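Local coordinates for orotidine 5'-phosphate decarboxylase (Lactobacillus acidophilus, PDB 3TFX), which probably catalyses the decarboxylation of orotidine 5'-monophosphate to uridine 5'-monophosphate, the last step of de novo UMP synthesis, at residues P6-L11 with D31-V36; E144-L149 with K169-N174. One frame throughout, in Å; residues are numbered along the deposited sequence.

Both contacts belong to one closed barrel of eight parallel strands, the TIM barrel, and they sit on opposite sides of the chain's centre, about 25 Å apart between their centres. Contact 1 comes first along the chain and is finished before contact 2 opens. It pairs strand 7-10 with strand 33-36, neighbours in the barrel wall, and carries Lys35, a predicted substrate-binding residue. Contact 2 lies in the outer layer, where helix 142-155 packs on helix 168-175; strand 160-162 runs between them in sequence. The nearest atoms of the two contacts are about 15 Å apart and do not touch; contact 1 is part of the barrel wall, contact 2 of the helical layer around it.

Contact 1: residues P6-L11 with D31-V36; sequences PVIVAL and DVFVKV
Val9 grips strand 33-36 with both backbone polar atoms: Val9 N donates to Phe33 O at 2.7 Å, and Val9 O accepts from Lys35 N at 2.7 Å. These are adjacent parallel strands of the TIM barrel, joined through helix 16-24 as a beta-alpha-beta unit. The first of these bonds lies in the carbonyl plane of Phe33, whereas Lys35 N approaches Val9 O from above that carbonyl's plane. A third bond, from Leu11 N to Lys35 O, extends the pairing.

Ile8 and Phe33 point the same way, side by side. Ile8 CG1 sits over the ring centre, 3.6 Å from the centroid and 10° off the normal, a CH-pi contact; placing CG1 beside the backbone N (chi1 -60°) brings it over that face. Pro6 CB reaches Phe33 CD1 obliquely at 3.7 Å. Ile8 CG2 instead packs on Lys35 CB, 3.6 Å away. Beyond the aliphatic part of Lys35, which passes Ala10 CB, NZ forms a salt bridge with Asp62, another predicted substrate-binding residue; this partner probably helps to orient the ammonium group.

On the other face of the sheet, Leu11 CD1 meets Val34 CB at 3.8 Å, and helix 16-24 packs on both through Leu23. Near Leu11, one water sits between two carbonyl oxygens, 3.0 Å from Leu11 O and 2.9 Å from Lys35 O.

Contact 2: residues E144-L149 with K169-N174; sequences EQVLSL and KKLHEN
Leu147 and Leu171 are the residues whose CA atoms come nearest, 6.1 Å apart, between two helical segments whose axes come within 10.2 Å and whose N-to-C directions differ by 42°. They belong to successive helices on the outside of the TIM barrel.

Leu171 sends CD2 in between the neighbouring residues Val146 and Leu147: it lies 3.9 Å from Leu147 CA and equally far, at 4.1 Å, from Val146 CG1 and Leu147 CD1. The Val146 and Leu171 side chains meet at roughly a right angle. Farther along helix 168-175, Leu147 crosses Asn174 in the same manner. With Leu147 CG anti to the backbone N (chi1 169°), both methyls lie over one face of the Asn174 amide, CD1 3.5 Å from Asn174 CB and CD2 3.7 Å from Asn174 ND2.

That amide is held by its own helix. Asn174 ND2 donates to Lys170 O at 2.7 Å, with the acceptor close to the amide plane, and Asn174 N reaches the same oxygen from the opposite face of the carbonyl. Cutting Leu147 back to an alanine removes both methyls, which would probably uncover that face of the Asn174 amide and leave Leu171 CD2 without the CD1 contact.

Inward, Leu171 also touches Tyr181 of strand 180-183. With no hydrogen bond crossing between the segments, the joint depends on apolar fit, and one N-H of the amide is turned to Lys170 O, which fixes the rotation of the group while its face lies against the leucine methyls.

Contact 1: residues P6-L11 with D31-V36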
loop_
_atom_site.group_PDB
_atom_site.type_symbol
_atom_site.label_atom_id
_atom_site.label_comp_id
_atom_site.label_asym_id
_atom_site.label_seq_id
_atom_site.Cartn_x
_atom_site.Cartn_y
_atom_site.Cartn_z
ATOM N N PRO A 6 7.257 -8.530 21.920
ATOM C CA PRO A 6 8.308 -8.379 20.902
ATOM C C PRO A 6 8.912 -6.977 20.791
ATOM O O PRO A 6 8.211 -5.974 20.976
ATOM C CB PRO A 6 7.585 -8.700 19.580
ATOM C CG PRO A 6 6.185 -9.012 19.907
ATOM C CD PRO A 6 5.916 -8.578 21.322
ATOM N N VAL A 7 10.205 -6.925 20.480
ATOM C CA VAL A 7 10.857 -5.687 20.044
ATOM C C VAL A 7 11.198 -5.906 18.567
ATOM O O VAL A 7 11.879 -6.876 18.219
ATOM C CB VAL A 7 12.112 -5.362 20.893
ATOM C CG1 VAL A 7 12.871 -4.091 20.350
ATOM C CG2 VAL A 7 11.722 -5.181 22.355
ATOM N N ILE A 8 10.694 -5.028 17.703
ATOM C CA ILE A 8 10.833 -5.206 16.250
ATOM C C ILE A 8 11.836 -4.192 15.689
ATOM O O ILE A 8 11.671 -2.996 15.896
ATOM C CB ILE A 8 9.463 -5.023 15.526
ATOM C CG1 ILE A 8 8.439 -6.053 16.042
ATOM C CG2 ILE A 8 9.624 -5.109 13.985
ATOM C CD1 ILE A 8 6.989 -5.730 15.725
ATOM N N VAL A 9 12.851 -4.664 14.964
ATOM C CA VAL A 9 13.865 -3.748 14.443
ATOM C C VAL A 9 13.469 -3.162 13.078
ATOM O O VAL A 9 13.305 -3.892 12.103
ATOM C CB VAL A 9 15.263 -4.420 14.412
ATOM C CG1 VAL A 9 16.343 -3.418 14.031
ATOM C CG2 VAL A 9 15.576 -5.009 15.800
ATOM N N ALA A 10 13.306 -1.844 13.017
ATOM C CA ALA A 10 12.943 -1.186 11.766
ATOM C C ALA A 10 14.153 -1.042 10.860
ATOM O O ALA A 10 15.118 -0.349 11.196
ATOM C CB ALA A 10 12.312 0.166 12.027
ATOM N N LEU A 11 14.094 -1.716 9.718
ATOM C CA LEU A 11 15.167 -1.681 8.740
ATOM C C LEU A 11 14.759 -0.793 7.577
ATOM O O LEU A 11 13.869 -1.141 6.796
ATOM C CB LEU A 11 15.500 -3.094 8.247
ATOM C CG LEU A 11 15.815 -4.149 9.309
ATOM C CD1 LEU A 11 16.164 -5.468 8.655
ATOM C CD2 LEU A 11 16.940 -3.698 10.249
ATOM N N ASP A 31 15.776 -15.205 17.359
ATOM C CA ASP A 31 15.646 -14.163 18.363
ATOM C C ASP A 31 15.411 -12.789 17.724
ATOM O O ASP A 31 15.395 -11.782 18.418
ATOM C CB ASP A 31 16.900 -14.122 19.262
ATOM C CG ASP A 31 17.179 -15.460 19.948
ATOM O OD1 ASP A 31 16.211 -16.201 20.215
ATOM O OD2 ASP A 31 18.366 -15.781 20.201
ATOM N N VAL A 32 15.257 -12.733 16.406
ATOM C CA VAL A 32 15.140 -11.432 15.766
ATOM C C VAL A 32 13.870 -11.220 14.951
ATOM O O VAL A 32 13.409 -12.100 14.206
ATOM C CB VAL A 32 16.474 -10.925 15.098
ATOM C CG1 VAL A 32 17.590 -11.973 15.130
ATOM C CG2 VAL A 32 16.256 -10.311 13.724
ATOM N N PHE A 33 13.296 -10.043 15.174
ATOM C CA PHE A 33 12.019 -9.644 14.625
ATOM C C PHE A 33 12.310 -8.313 13.950
ATOM O O PHE A 33 12.683 -7.346 14.614
ATOM C CB PHE A 33 10.996 -9.481 15.773
ATOM C CG PHE A 33 9.528 -9.492 15.341
ATOM C CD1 PHE A 33 8.540 -9.894 16.239
ATOM C CD2 PHE A 33 9.132 -9.104 14.056
ATOM C CE1 PHE A 33 7.185 -9.898 15.883
ATOM C CE2 PHE A 33 7.775 -9.122 13.677
ATOM C CZ PHE A 33 6.800 -9.517 14.599
ATOM N N VAL A 34 12.165 -8.256 12.629
ATOM C CA VAL A 34 12.442 -7.013 11.912
ATOM C C VAL A 34 11.228 -6.471 11.160
ATOM O O VAL A 34 10.288 -7.215 10.852
ATOM C CB VAL A 34 13.639 -7.149 10.922
ATOM C CG1 VAL A 34 14.923 -7.486 11.669
ATOM C CG2 VAL A 34 13.331 -8.179 9.838
ATOM N N LYS A 35 11.269 -5.171 10.864
ATOM C CA LYS A 35 10.240 -4.525 10.055
ATOM C C LYS A 35 10.842 -3.998 8.766
ATOM O O LYS A 35 11.788 -3.216 8.805
ATOM C CB LYS A 35 9.589 -3.352 10.801
ATOM C CG LYS A 35 8.409 -2.699 10.033
ATOM C CD LYS A 35 7.790 -1.562 10.811
ATOM C CE LYS A 35 8.453 -0.226 10.521
ATOM N NZ LYS A 35 7.667 0.599 9.549
ATOM N N VAL A 36 10.282 -4.421 7.638
ATOM C CA VAL A 36 10.607 -3.844 6.327
ATOM C C VAL A 36 9.352 -3.332 5.618
ATOM O O VAL A 36 8.251 -3.871 5.780
ATOM C CB VAL A 36 11.382 -4.832 5.430
ATOM C CG1 VAL A 36 12.809 -4.985 5.946
ATOM C CG2 VAL A 36 10.694 -6.191 5.385
HETATM O O HOH W 1 11.226 -0.520 8.016
#

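Contact 2: residues E144-L149 with K169-N174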
loop_
_atom_site.group_PDB
_atom_site.type_symbol
_atom_site.label_atom_id
_atom_site.label_comp_id
_atom_site.label_asym_id
_atom_site.label_seq_id
_atom_site.Cartn_x
_atom_site.Cartn_y
_atom_site.Cartn_z
ATOM N N GLU A 144 -10.538 11.688 17.977
ATOM C CA GLU A 144 -11.823 11.043 17.717
ATOM C C GLU A 144 -11.766 10.167 16.468
ATOM O O GLU A 144 -12.336 9.072 16.451
ATOM C CB GLU A 144 -12.943 12.083 17.581
ATOM C CG GLU A 144 -13.421 12.684 18.913
ATOM C CD GLU A 144 -14.610 13.639 18.753
ATOM O OE1 GLU A 144 -15.544 13.327 17.972
ATOM O OE2 GLU A 144 -14.611 14.703 19.415
ATOM N N GLN A 145 -11.075 10.652 15.437
ATOM C CA GLN A 145 -10.940 9.930 14.170
ATOM C C GLN A 145 -10.097 8.666 14.356
ATOM O O GLN A 145 -10.437 7.594 13.852
ATOM C CB GLN A 145 -10.340 10.842 13.085
ATOM C CG GLN A 145 -9.903 10.128 11.794
ATOM C CD GLN A 145 -11.072 9.725 10.888
ATOM O OE1 GLN A 145 -12.256 9.899 11.229
ATOM N NE2 GLN A 145 -10.739 9.188 9.718
ATOM N N VAL A 146 -9.014 8.807 15.113
ATOM C CA VAL A 146 -8.127 7.701 15.432
ATOM C C VAL A 146 -8.857 6.589 16.186
ATOM O O VAL A 146 -8.761 5.417 15.804
ATOM C CB VAL A 146 -6.861 8.171 16.186
ATOM C CG1 VAL A 146 -6.114 6.983 16.813
ATOM C CG2 VAL A 146 -5.943 8.918 15.227
ATOM N N LEU A 147 -9.589 6.954 17.238
ATOM C CA LEU A 147 -10.342 5.980 18.028
ATOM C C LEU A 147 -11.427 5.283 17.180
ATOM O O LEU A 147 -11.595 4.063 17.243
ATOM C CB LEU A 147 -10.934 6.648 19.272
ATOM C CG LEU A 147 -11.968 5.858 20.096
ATOM C CD1 LEU A 147 -11.324 4.622 20.669
ATOM C CD2 LEU A 147 -12.621 6.720 21.214
ATOM N N SER A 148 -12.128 6.057 16.364
ATOM C CA SER A 148 -13.168 5.531 15.464
ATOM C C SER A 148 -12.617 4.502 14.450
ATOM O O SER A 148 -13.200 3.434 14.252
ATOM C CB SER A 148 -13.839 6.696 14.731
ATOM O OG SER A 148 -14.808 6.240 13.817
ATOM N N LEU A 149 -11.496 4.835 13.820
ATOM C CA LEU A 149 -10.811 3.909 12.908
ATOM C C LEU A 149 -10.330 2.653 13.648
ATOM O O LEU A 149 -10.489 1.545 13.159
ATOM C CB LEU A 149 -9.622 4.616 12.254
ATOM C CG LEU A 149 -9.728 5.208 10.839
ATOM C CD1 LEU A 149 -11.131 5.333 10.266
ATOM C CD2 LEU A 149 -8.959 6.492 10.724
ATOM N N LYS A 169 -3.505 4.331 25.870
ATOM C CA LYS A 169 -4.472 4.357 26.970
ATOM C C LYS A 169 -5.904 4.589 26.495
ATOM O O LYS A 169 -6.795 3.842 26.874
ATOM C CB LYS A 169 -4.068 5.335 28.094
ATOM C CG LYS A 169 -2.609 5.161 28.582
ATOM C CD LYS A 169 -2.485 5.115 30.114
ATOM C CE LYS A 169 -1.026 5.123 30.534
ATOM N NZ LYS A 169 -0.770 4.235 31.700
ATOM N N LYS A 170 -6.126 5.607 25.666
ATOM C CA LYS A 170 -7.466 5.848 25.098
ATOM C C LYS A 170 -7.944 4.668 24.249
ATOM O O LYS A 170 -9.087 4.244 24.373
ATOM C CB LYS A 170 -7.521 7.120 24.244
ATOM C CG LYS A 170 -7.333 8.428 24.995
ATOM C CD LYS A 170 -7.097 9.604 24.015
ATOM C CE LYS A 170 -5.798 9.442 23.175
ATOM N NZ LYS A 170 -5.583 10.548 22.192
ATOM N N LEU A 171 -7.071 4.156 23.382
ATOM C CA LEU A 171 -7.445 3.026 22.532
ATOM C C LEU A 171 -7.785 1.803 23.375
ATOM O O LEU A 171 -8.841 1.199 23.185
ATOM C CB LEU A 171 -6.383 2.726 21.466
ATOM C CG LEU A 171 -6.030 3.874 20.495
ATOM C CD1 LEU A 171 -5.177 3.380 19.343
ATOM C CD2 LEU A 171 -7.258 4.582 19.955
ATOM N N HIS A 172 -6.913 1.483 24.331
ATOM C CA HIS A 172 -7.112 0.348 25.237
ATOM C C HIS A 172 -8.418 0.487 26.040
ATOM O O HIS A 172 -9.225 -0.440 26.057
ATOM C CB HIS A 172 -5.899 0.155 26.157
ATOM C CG HIS A 172 -6.086 -0.920 27.183
ATOM N ND1 HIS A 172 -6.560 -0.664 28.454
ATOM C CD2 HIS A 172 -5.863 -2.253 27.126
ATOM C CE1 HIS A 172 -6.625 -1.795 29.131
ATOM N NE2 HIS A 172 -6.205 -2.774 28.351
ATOM N N GLU A 173 -8.618 1.651 26.664
ATOM C CA GLU A 173 -9.857 1.995 27.386
ATOM C C GLU A 173 -11.104 1.591 26.614
ATOM O O GLU A 173 -12.066 1.103 27.194
ATOM C CB GLU A 173 -9.949 3.517 27.630
ATOM C CG GLU A 173 -9.434 4.029 28.969
ATOM C CD GLU A 173 -10.462 3.913 30.109
ATOM O OE1 GLU A 173 -10.329 4.660 31.107
ATOM O OE2 GLU A 173 -11.386 3.071 30.036
ATOM N N ASN A 174 -11.084 1.837 25.305
ATOM C CA ASN A 174 -12.217 1.533 24.429
ATOM C C ASN A 174 -12.235 0.128 23.808
ATOM O O ASN A 174 -13.304 -0.442 23.591
ATOM C CB ASN A 174 -12.311 2.601 23.340
ATOM C CG ASN A 174 -12.710 3.959 23.900
ATOM O OD1 ASN A 174 -13.890 4.254 24.016
ATOM N ND2 ASN A 174 -11.723 4.779 24.265
#